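Local coordinates for protein putative ketosteroid isomerase (Parabacteroides distasonis ATCC 8503, PDB 3KE7) that is a putative ketosteroid isomerase of the SnoaL-like, NTF2-type fold, and probably binds a small molecule in the pocket where bicine sits in this crystal, at residues 45-50 and 61-66; 73-78 and 93-98; 104-109 and 127-132. All coordinates share one frame; numbering follows the deposited sequence. Where two conformers were deposited one is given.

The three contacts belong to one NTF2-type alpha+beta fold and reach the same curved sheet. Interactions 2 and 3 are closest, with centres 10 Å apart. Strands 88-99 and 102-114 lie side by side there, and Ser97 O is 2.7 Å from Ile104 N, a probable hydrogen bond. Interaction 1 lies about 15 Å from interaction 3, centre to centre, and about 19 Å from interaction 2. It joins interaction 3 through Phe46 O and Trp127 N, 3.0 Å apart. All three lie near the bicine. Trp106 and Trp127 of interaction 3 and Leu95 and Ser97 of interaction 2 line its pocket, and Tyr64 of interaction 1 comes within about 4 Å. All three contacts also touch the second subunit.

Interaction 1 (45-50 and 61-66); sequences YFDPSL and RTYYKG
Leu50 and Tyr63 have the nearest CA atoms of the two segments, 10.1 Å apart, where strand 43-46 of the NTF2-type fold gives way to a type I turn facing helix 57-65. The turn spans Asp47 to Leu50, and side chains and one water bridge the gap. Tyr63 is directed at the turn with CG anti to the backbone N (chi1 -179°). Its ring meets Tyr45 obliquely, with planes at 57° and Tyr45 CE1 3.7 Å from Tyr63 CE2. Leu50 CD2 touches Tyr63 CE1. Tyr64 approaches Tyr45 separately, and water 1 links their hydroxyls. Tyr45 also rests on Thr125 and Trp127 of strand 120-129, so the contact joins helix 57-65 to the sheet beside that strand.

Asp47 is the polar centre, and three bonds help fix the rotation of its carboxylate. Its OD1 accepts from Ser49 N, closing an Asx turn. Its OD2 takes two phenol donors from different sides: Tyr45 OH comes on the anti side at 2.7 Å, and Tyr63 OH meets the syn lone pair at 2.6 Å.

Interaction 2 (73-78 and 93-98); sequences DHFDMI and FNLDSY
Met77, a selenomethionine, lays its end methyl over the face of the Phe93 ring. CE stands 3.8 Å from the ring centroid and 12° off the normal, a CH-pi contact. SE lies over the same ring at 4.5 Å from the centroid, so this is also a Met-aromatic contact. The chain of Met77 is extended as far as SE and then bends at chi3 (-68°), which brings CE over the ring.

The two segments form part of the antiparallel hairpin of strands 74-85 and 88-99. Strand 74-85 is the outermost strand on this side of the sheet within the chain. Asp76 pairs with Asp96, and Ile78 with Asn94, as hydrogen-bonded pairs. Ile78 N to Asn94 O is short and straight, 2.7 Å at 176°.

Phe75, Met77, Phe93 and Leu95 share one face of the sheet. Leu95 CD1 packs against Phe75 CD1 at 3.7 Å. Helix 15-28 covers this side, with Leu27 against Phe75 and Met77. Leu95 and Ser97 also touch bicine.

The other face carries Asp76, Ile78, Asn94, Asp96 and Tyr98. Ile78 CD1 lies against the Asp96 carboxylate, and Asp76 OD2 sits near the edge of the Tyr98 ring. Asn94 ND2 donates to Asn107 OD1 and Trp106 O of the next strand.

Asp76 OD2 and Asp96 OD2 are 4.6 Å apart. Water 2 donates to both and accepts from Tyr98 OH, while Asp96 OD1 forms a salt bridge with Lys105. This water and lysine probably ease the repulsion between the two carboxylates.

Interaction 3 (104-109 and 127-132); sequences IKWNCT and WSYVKP. With BCN (bicine), chain F.
Trp106 and Trp127 meet edge to face on adjacent antiparallel strands of the NTF2-type sheet. The edge of Trp127 points at the face of Trp106, with planes at 76°. Tyr129 CE1 touches Trp106 CH2 at 3.7 Å, and Ile104 CG2 lies over the same face of Trp106 as Tyr129. Cys108 places SG over one face of Trp127, 3.6 Å from the centroid of the six-membered ring. With chi1 at -172°, SG swings away from the backbone N and settles on the indole face opposite bicine.

Among backbone bonds, Asn107 and Ser128 form a hydrogen-bonded pair, with Asn107 N to Ser128 O at 2.8 Å. Val130 N bonds to Lys105 O just past the end of strand 120-129.

Polar side chains gather on the face of Asn107 and Ser128, where Ser128 OG bonds to His126 NE2 of the second subunit.

Bicine occupies the corner between the indoles. Its C6 is 3.5 Å from Trp106 NE1 and 3.6 Å from Trp127 CZ3. Each indole is backed on one face and offers the other to the carbons of bicine. Such a wall would probably suit a ligand with an apolar surface, as expected if the protein is a ketosteroid isomerase.

Interaction 1 (45-50 and 61-66)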
loop_
_atom_site.group_PDB
_atom_site.type_symbol
_atom_site.label_atom_id
_atom_site.label_comp_id
_atom_site.label_asym_id
_atom_site.label_seq_id
_atom_site.Cartn_x
_atom_site.Cartn_y
_atom_site.Cartn_z
ATOM N N TYR B 45 8.618 3.849 1.145
ATOM C CA TYR B 45 8.177 4.469 -0.109
ATOM C C TYR B 45 8.633 3.689 -1.347
ATOM O O TYR B 45 9.786 3.225 -1.444
ATOM C CB TYR B 45 8.812 5.882 -0.181
ATOM C CG TYR B 45 8.569 6.674 -1.461
ATOM C CD1 TYR B 45 9.340 6.443 -2.569
ATOM C CD2 TYR B 45 7.596 7.710 -1.535
ATOM C CE1 TYR B 45 9.151 7.130 -3.721
ATOM C CE2 TYR B 45 7.416 8.415 -2.680
ATOM C CZ TYR B 45 8.184 8.091 -3.802
ATOM O OH TYR B 45 8.009 8.815 -4.979
ATOM N N PHE B 46 7.698 3.524 -2.289
ATOM C CA PHE B 46 7.946 2.976 -3.594
ATOM C C PHE B 46 7.482 3.943 -4.681
ATOM O O PHE B 46 6.444 4.583 -4.560
ATOM C CB PHE B 46 7.098 1.719 -3.880
ATOM C CG PHE B 46 7.284 0.542 -2.971
ATOM C CD1 PHE B 46 8.212 -0.465 -3.253
ATOM C CD2 PHE B 46 6.442 0.340 -1.895
ATOM C CE1 PHE B 46 8.278 -1.642 -2.482
ATOM C CE2 PHE B 46 6.566 -0.858 -1.127
ATOM C CZ PHE B 46 7.446 -1.814 -1.441
ATOM N N ASP B 47 8.217 3.948 -5.794
ATOM C CA ASP B 47 7.732 4.578 -7.016
ATOM C C ASP B 47 8.413 3.868 -8.182
ATOM O O ASP B 47 9.275 3.047 -7.968
ATOM C CB ASP B 47 7.855 6.122 -7.066
ATOM C CG ASP B 47 9.253 6.639 -7.319
ATOM O OD1 ASP B 47 10.108 5.974 -7.953
ATOM O OD2 ASP B 47 9.484 7.852 -6.969
ATOM N N PRO B 48 7.994 4.137 -9.395
ATOM C CA PRO B 48 8.509 3.366 -10.535
ATOM C C PRO B 48 9.940 3.582 -10.895
ATOM O O PRO B 48 10.417 2.872 -11.793
ATOM C CB PRO B 48 7.605 3.820 -11.693
ATOM C CG PRO B 48 6.363 4.251 -11.043
ATOM C CD PRO B 48 6.826 4.937 -9.804
ATOM N N SER B 49 10.635 4.507 -10.237
ATOM C CA SER B 49 12.032 4.735 -10.593
ATOM C C SER B 49 13.011 4.030 -9.670
ATOM O O SER B 49 14.194 4.020 -9.938
ATOM C CB SER B 49 12.352 6.216 -10.570
ATOM O OG SER B 49 12.499 6.635 -9.247
ATOM N N LEU B 50 12.515 3.402 -8.625
ATOM C CA LEU B 50 13.407 2.823 -7.639
ATOM C C LEU B 50 13.651 1.339 -7.832
ATOM O O LEU B 50 12.744 0.566 -8.012
ATOM C CB LEU B 50 12.834 3.043 -6.232
ATOM C CG LEU B 50 12.613 4.477 -5.777
ATOM C CD1 LEU B 50 11.839 4.518 -4.427
ATOM C CD2 LEU B 50 13.956 5.190 -5.682
ATOM N N ARG B 61 13.787 11.971 2.393
ATOM C CA ARG B 61 14.221 13.359 2.294
ATOM C C ARG B 61 15.300 13.513 1.240
ATOM O O ARG B 61 15.189 14.374 0.377
ATOM C CB ARG B 61 14.684 13.874 3.651
ATOM C CG ARG B 61 15.089 15.319 3.582
ATOM C CD ARG B 61 15.805 15.775 4.861
ATOM N NE ARG B 61 15.174 15.220 6.044
ATOM C CZ ARG B 61 14.057 15.668 6.597
ATOM N NH1 ARG B 61 13.411 16.722 6.086
ATOM N NH2 ARG B 61 13.578 15.050 7.685
ATOM N N THR B 62 16.320 12.689 1.281
ATOM C CA THR B 62 17.389 12.719 0.285
ATOM C C THR B 62 16.868 12.546 -1.131
ATOM O O THR B 62 17.270 13.258 -2.052
ATOM C CB THR B 62 18.430 11.630 0.624
ATOM O OG1 THR B 62 18.951 11.932 1.923
ATOM C CG2 THR B 62 19.576 11.602 -0.422
ATOM N N TYR B 63 15.937 11.611 -1.320
ATOM C CA TYR B 63 15.335 11.382 -2.623
ATOM C C TYR B 63 14.546 12.627 -3.108
ATOM O O TYR B 63 14.714 13.113 -4.237
ATOM C CB TYR B 63 14.409 10.169 -2.531
ATOM C CG TYR B 63 13.734 9.799 -3.808
ATOM C CD1 TYR B 63 14.470 9.445 -4.914
ATOM C CD2 TYR B 63 12.346 9.775 -3.905
ATOM C CE1 TYR B 63 13.846 9.092 -6.095
ATOM C CE2 TYR B 63 11.719 9.377 -5.052
ATOM C CZ TYR B 63 12.484 9.065 -6.158
ATOM O OH TYR B 63 11.899 8.709 -7.379
ATOM N N TYR B 64 13.709 13.158 -2.224
ATOM C CA TYR B 64 12.883 14.301 -2.565
ATOM C C TYR B 64 13.682 15.575 -2.810
ATOM O O TYR B 64 13.280 16.435 -3.606
ATOM C CB TYR B 64 11.824 14.554 -1.449
ATOM C CG TYR B 64 10.506 13.923 -1.709
ATOM C CD1 TYR B 64 10.289 12.598 -1.501
ATOM C CD2 TYR B 64 9.466 14.691 -2.166
ATOM C CE1 TYR B 64 9.057 12.022 -1.726
ATOM C CE2 TYR B 64 8.221 14.139 -2.426
ATOM C CZ TYR B 64 8.017 12.809 -2.196
ATOM O OH TYR B 64 6.748 12.303 -2.491
ATOM N N LYS B 65 14.854 15.684 -2.196
ATOM C CA LYS B 65 15.711 16.836 -2.432
ATOM C C LYS B 65 16.132 16.929 -3.897
ATOM O O LYS B 65 16.439 18.016 -4.364
ATOM C CB LYS B 65 16.965 16.759 -1.572
ATOM C CG LYS B 65 16.726 17.129 -0.121
ATOM C CD LYS B 65 17.939 16.807 0.815
ATOM C CE LYS B 65 19.231 17.367 0.327
ATOM N NZ LYS B 65 19.325 18.870 0.500
ATOM N N GLY B 66 16.109 15.817 -4.615
ATOM C CA GLY B 66 16.526 15.799 -6.015
ATOM C C GLY B 66 15.382 15.936 -6.994
ATOM O O GLY B 66 15.616 15.994 -8.188
HETATM O O HOH W 1 6.725 11.308 -5.111
#

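Interaction 2 (73-78 and 93-98)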
loop_
_atom_site.group_PDB
_atom_site.type_symbol
_atom_site.label_atom_id
_atom_site.label_comp_id
_atom_site.label_asym_id
_atom_site.label_seq_id
_atom_site.Cartn_x
_atom_site.Cartn_y
_atom_site.Cartn_z
ATOM N N ASP B 73 0.379 21.119 -12.482
ATOM C CA ASP B 73 -0.614 22.044 -11.987
ATOM C C ASP B 73 -1.934 21.369 -11.910
ATOM O O ASP B 73 -2.684 21.615 -10.984
ATOM C CB ASP B 73 -0.780 23.264 -12.904
ATOM C CG ASP B 73 0.047 24.433 -12.478
ATOM O OD1 ASP B 73 0.293 24.583 -11.260
ATOM O OD2 ASP B 73 0.440 25.225 -13.362
ATOM N N HIS B 74 -2.267 20.540 -12.900
ATOM C CA HIS B 74 -3.564 19.877 -12.865
ATOM C C HIS B 74 -3.502 18.345 -12.803
ATOM O O HIS B 74 -2.621 17.699 -13.389
ATOM C CB HIS B 74 -4.452 20.332 -14.004
ATOM C CG HIS B 74 -5.863 19.856 -13.868
ATOM N ND1 HIS B 74 -6.622 20.107 -12.745
ATOM C CD2 HIS B 74 -6.643 19.129 -14.695
ATOM C CE1 HIS B 74 -7.814 19.554 -12.891
ATOM N NE2 HIS B 74 -7.851 18.952 -14.065
ATOM N N PHE B 75 -4.456 17.799 -12.059
ATOM C CA PHE B 75 -4.575 16.368 -11.828
ATOM C C PHE B 75 -5.977 16.071 -11.373
ATOM O O PHE B 75 -6.631 16.927 -10.820
ATOM C CB PHE B 75 -3.542 15.890 -10.785
ATOM C CG PHE B 75 -3.650 16.563 -9.412
ATOM C CD1 PHE B 75 -4.648 16.204 -8.510
ATOM C CD2 PHE B 75 -2.709 17.519 -9.010
ATOM C CE1 PHE B 75 -4.715 16.801 -7.220
ATOM C CE2 PHE B 75 -2.784 18.123 -7.749
ATOM C CZ PHE B 75 -3.792 17.753 -6.849
ATOM N N ASP B 76 -6.445 14.837 -11.642
ATOM C CA ASP B 76 -7.765 14.355 -11.241
ATOM C C ASP B 76 -7.566 13.125 -10.333
ATOM O O ASP B 76 -6.971 12.126 -10.784
ATOM C CB ASP B 76 -8.590 13.862 -12.445
ATOM C CG ASP B 76 -8.905 14.957 -13.458
ATOM O OD1 ASP B 76 -9.154 16.121 -13.061
ATOM O OD2 ASP B 76 -8.939 14.626 -14.665
HETATM N N MSE B 77 -8.123 13.170 -9.115
HETATM C CA MSE B 77 -8.077 12.034 -8.181
HETATM C C MSE B 77 -9.326 11.174 -8.363
HETATM O O MSE B 77 -10.452 11.597 -8.080
HETATM C CB MSE B 77 -7.908 12.505 -6.730
HETATM C CG MSE B 77 -7.934 11.360 -5.706
HETATM SE SE MSE B 77 -7.550 11.990 -3.886
HETATM C CE MSE B 77 -5.664 12.515 -4.069
ATOM N N ILE B 78 -9.116 9.911 -8.756
ATOM C CA ILE B 78 -10.157 9.033 -9.183
ATOM C C ILE B 78 -10.557 8.015 -8.125
ATOM O O ILE B 78 -9.689 7.267 -7.645
ATOM C CB ILE B 78 -9.660 8.305 -10.458
ATOM C CG1 ILE B 78 -9.397 9.335 -11.578
ATOM C CG2 ILE B 78 -10.638 7.256 -10.904
ATOM C CD1 ILE B 78 -8.504 8.835 -12.706
ATOM N N PHE B 93 -6.219 5.416 -4.394
ATOM C CA PHE B 93 -6.809 6.177 -5.460
ATOM C C PHE B 93 -6.022 5.961 -6.757
ATOM O O PHE B 93 -4.883 5.441 -6.738
ATOM C CB PHE B 93 -6.872 7.685 -5.112
ATOM C CG PHE B 93 -5.531 8.350 -4.811
ATOM C CD1 PHE B 93 -5.007 8.310 -3.534
ATOM C CD2 PHE B 93 -4.848 9.078 -5.788
ATOM C CE1 PHE B 93 -3.787 8.922 -3.242
ATOM C CE2 PHE B 93 -3.646 9.715 -5.503
ATOM C CZ PHE B 93 -3.112 9.600 -4.212
ATOM N N ASN B 94 -6.634 6.415 -7.845
ATOM C CA ASN B 94 -5.956 6.590 -9.088
ATOM C C ASN B 94 -5.808 8.084 -9.312
ATOM O O ASN B 94 -6.611 8.873 -8.768
ATOM C CB ASN B 94 -6.712 5.876 -10.215
ATOM C CG ASN B 94 -6.514 4.393 -10.148
ATOM O OD1 ASN B 94 -7.318 3.670 -9.568
ATOM N ND2 ASN B 94 -5.339 3.950 -10.609
ATOM N N LEU B 95 -4.807 8.473 -10.068
ATOM C CA LEU B 95 -4.555 9.882 -10.300
ATOM C C LEU B 95 -4.159 10.123 -11.723
ATOM O O LEU B 95 -3.209 9.539 -12.193
ATOM C CB LEU B 95 -3.419 10.370 -9.401
ATOM C CG LEU B 95 -3.171 11.915 -9.341
ATOM C CD1 LEU B 95 -4.236 12.541 -8.507
ATOM C CD2 LEU B 95 -1.799 12.212 -8.730
ATOM N N ASP B 96 -4.900 10.979 -12.430
ATOM C CA ASP B 96 -4.460 11.443 -13.762
ATOM C C ASP B 96 -3.691 12.809 -13.569
ATOM O O ASP B 96 -4.272 13.738 -13.114
ATOM C CB ASP B 96 -5.657 11.625 -14.694
ATOM C CG ASP B 96 -6.287 10.313 -15.152
ATOM O OD1 ASP B 96 -5.727 9.216 -14.941
ATOM O OD2 ASP B 96 -7.395 10.407 -15.718
ATOM N N SER B 97 -2.387 12.810 -13.834
ATOM C CA SER B 97 -1.486 13.961 -13.669
ATOM C C SER B 97 -1.192 14.542 -15.040
ATOM O O SER B 97 -0.511 13.897 -15.846
ATOM C CB SER B 97 -0.168 13.492 -13.022
ATOM O OG SER B 97 0.727 14.562 -12.721
ATOM N N TYR B 98 -1.616 15.778 -15.250
ATOM C CA TYR B 98 -1.431 16.472 -16.539
ATOM C C TYR B 98 -0.139 17.300 -16.566
ATOM O O TYR B 98 -0.078 18.377 -15.980
ATOM C CB TYR B 98 -2.641 17.339 -16.802
ATOM C CG TYR B 98 -3.882 16.524 -17.092
ATOM C CD1 TYR B 98 -4.671 15.998 -16.057
ATOM C CD2 TYR B 98 -4.257 16.250 -18.404
ATOM C CE1 TYR B 98 -5.788 15.242 -16.324
ATOM C CE2 TYR B 98 -5.374 15.487 -18.680
ATOM C CZ TYR B 98 -6.134 14.982 -17.645
ATOM O OH TYR B 98 -7.238 14.225 -17.934
HETATM O O HOH W 2 -8.657 12.691 -16.294
HETATM O O HOH W 3 -9.490 4.478 -8.176
#

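Interaction 3 (104-109 and 127-132)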
loop_
_atom_site.group_PDB
_atom_site.type_symbol
_atom_site.label_atom_id
_atom_site.label_comp_id
_atom_site.label_asym_id
_atom_site.label_seq_id
_atom_site.Cartn_x
_atom_site.Cartn_y
_atom_site.Cartn_z
ATOM N N ILE B 104 0.110 11.582 -17.032
ATOM C CA ILE B 104 0.578 10.362 -16.429
ATOM C C ILE B 104 -0.560 9.818 -15.562
ATOM O O ILE B 104 -1.149 10.539 -14.762
ATOM C CB ILE B 104 1.851 10.525 -15.562
ATOM C CG1 ILE B 104 2.994 11.143 -16.354
ATOM C CG2 ILE B 104 2.293 9.121 -15.015
ATOM C CD1 ILE B 104 4.268 11.351 -15.508
ATOM N N LYS B 105 -0.898 8.554 -15.791
ATOM C CA LYS B 105 -1.927 7.865 -14.995
ATOM C C LYS B 105 -1.244 7.014 -13.916
ATOM O O LYS B 105 -0.408 6.168 -14.226
ATOM C CB LYS B 105 -2.826 6.996 -15.904
ATOM C CG LYS B 105 -3.590 7.754 -17.009
ATOM C CD LYS B 105 -4.388 6.785 -17.856
ATOM C CE LYS B 105 -5.588 6.244 -17.061
ATOM N NZ LYS B 105 -6.596 7.305 -16.761
ATOM N N TRP B 106 -1.658 7.238 -12.670
ATOM C CA TRP B 106 -1.058 6.621 -11.509
ATOM C C TRP B 106 -2.058 5.819 -10.672
ATOM O O TRP B 106 -3.224 6.120 -10.628
ATOM C CB TRP B 106 -0.516 7.706 -10.563
ATOM C CG TRP B 106 0.567 8.590 -11.079
ATOM C CD1 TRP B 106 0.406 9.817 -11.677
ATOM C CD2 TRP B 106 1.978 8.367 -10.997
ATOM N NE1 TRP B 106 1.629 10.365 -11.977
ATOM C CE2 TRP B 106 2.614 9.504 -11.555
ATOM C CE3 TRP B 106 2.772 7.343 -10.469
ATOM C CZ2 TRP B 106 4.005 9.623 -11.632
ATOM C CZ3 TRP B 106 4.157 7.470 -10.554
ATOM C CH2 TRP B 106 4.751 8.603 -11.126
ATOM N N ASN B 107 -1.502 4.798 -10.027
ATOM C CA ASN B 107 -2.085 4.070 -8.897
ATOM C C ASN B 107 -1.361 4.595 -7.635
ATOM O O ASN B 107 -0.145 4.832 -7.659
ATOM C CB ASN B 107 -1.737 2.592 -8.995
ATOM C CG ASN B 107 -2.219 1.938 -10.254
ATOM O OD1 ASN B 107 -3.414 1.974 -10.578
ATOM N ND2 ASN B 107 -1.297 1.257 -10.955
ATOM N N CYS B 108 -2.087 4.720 -6.538
ATOM C CA CYS B 108 -1.483 5.126 -5.284
ATOM C C CYS B 108 -2.122 4.496 -4.056
ATOM O O CYS B 108 -3.362 4.519 -3.912
ATOM C CB CYS B 108 -1.520 6.643 -5.136
ATOM S SG CYS B 108 -0.583 7.268 -3.689
ATOM N N THR B 109 -1.264 3.993 -3.172
ATOM C CA THR B 109 -1.645 3.622 -1.836
ATOM C C THR B 109 -0.843 4.466 -0.847
ATOM O O THR B 109 0.404 4.415 -0.857
ATOM C CB THR B 109 -1.361 2.170 -1.544
ATOM O OG1 THR B 109 -2.002 1.358 -2.520
ATOM C CG2 THR B 109 -1.827 1.774 -0.110
ATOM N N TRP B 127 3.495 4.480 -5.175
ATOM C CA TRP B 127 3.077 5.047 -6.430
ATOM C C TRP B 127 3.434 4.076 -7.538
ATOM O O TRP B 127 4.570 3.572 -7.570
ATOM C CB TRP B 127 3.815 6.369 -6.732
ATOM C CG TRP B 127 3.383 7.531 -5.913
ATOM C CD1 TRP B 127 3.990 8.049 -4.841
ATOM C CD2 TRP B 127 2.196 8.306 -6.125
ATOM N NE1 TRP B 127 3.276 9.126 -4.367
ATOM C CE2 TRP B 127 2.174 9.314 -5.155
ATOM C CE3 TRP B 127 1.199 8.287 -7.089
ATOM C CZ2 TRP B 127 1.137 10.249 -5.070
ATOM C CZ3 TRP B 127 0.183 9.241 -7.048
ATOM C CH2 TRP B 127 0.148 10.198 -6.022
ATOM N N SER B 128 2.502 3.789 -8.447
ATOM C CA SER B 128 2.852 2.996 -9.629
ATOM C C SER B 128 2.144 3.571 -10.841
ATOM O O SER B 128 1.112 4.262 -10.715
ATOM C CB SER B 128 2.559 1.498 -9.416
ATOM O OG SER B 128 1.183 1.207 -9.318
ATOM N N TYR B 129 2.662 3.253 -12.040
ATOM C CA TYR B 129 1.972 3.649 -13.262
ATOM C C TYR B 129 0.801 2.733 -13.523
ATOM O O TYR B 129 0.855 1.561 -13.264
ATOM C CB TYR B 129 2.890 3.555 -14.469
ATOM C CG TYR B 129 4.107 4.431 -14.419
ATOM C CD1 TYR B 129 3.998 5.779 -14.194
ATOM C CD2 TYR B 129 5.373 3.902 -14.719
ATOM C CE1 TYR B 129 5.136 6.614 -14.219
ATOM C CE2 TYR B 129 6.511 4.735 -14.746
ATOM C CZ TYR B 129 6.362 6.066 -14.461
ATOM O OH TYR B 129 7.461 6.906 -14.506
ATOM N N VAL B 130 -0.239 3.302 -14.121
ATOM C CA VAL B 130 -1.373 2.525 -14.599
ATOM C C VAL B 130 -0.958 1.849 -15.900
ATOM O O VAL B 130 -0.554 2.529 -16.868
ATOM C CB VAL B 130 -2.610 3.397 -14.868
ATOM C CG1 VAL B 130 -3.709 2.636 -15.659
ATOM C CG2 VAL B 130 -3.212 3.954 -13.544
ATOM N N LYS B 131 -1.049 0.516 -15.936
ATOM C CA LYS B 131 -0.822 -0.267 -17.153
ATOM C C LYS B 131 0.415 0.190 -17.928
ATOM O O LYS B 131 0.317 0.542 -19.131
ATOM C CB LYS B 131 -2.079 -0.176 -18.034
ATOM C CG LYS B 131 -3.270 -0.813 -17.357
ATOM C CD LYS B 131 -4.580 -0.639 -18.156
ATOM C CE LYS B 131 -4.634 -1.554 -19.306
ATOM N NZ LYS B 131 -5.978 -1.492 -19.971
ATOM N N PRO B 132 1.590 0.165 -17.278
ATOM C CA PRO B 132 2.798 0.673 -17.924
ATOM C C PRO B 132 3.195 -0.121 -19.146
ATOM O O PRO B 132 3.816 0.468 -20.060
ATOM C CB PRO B 132 3.875 0.540 -16.836
ATOM C CG PRO B 132 3.346 -0.499 -15.892
ATOM C CD PRO B 132 1.860 -0.290 -15.907
HETATM N N1 BCN F . 4.298 11.978 -7.890
HETATM C C1 BCN F . 5.633 11.377 -8.012
HETATM C C2 BCN F . 6.306 11.826 -9.321
HETATM O O21 BCN F . 7.359 11.274 -9.706
HETATM O O22 BCN F . 5.772 12.746 -9.978
HETATM C C3 BCN F . 3.979 12.272 -6.482
HETATM C C4 BCN F . 4.615 13.594 -6.051
HETATM O O4 BCN F . 4.259 14.552 -7.060
HETATM C C5 BCN F . 3.334 11.033 -8.426
HETATM C C6 BCN F . 2.063 11.750 -8.801
HETATM O O6 BCN F . 2.369 12.935 -9.585
HETATM O O HOH W 4 -2.167 -0.541 -13.264
#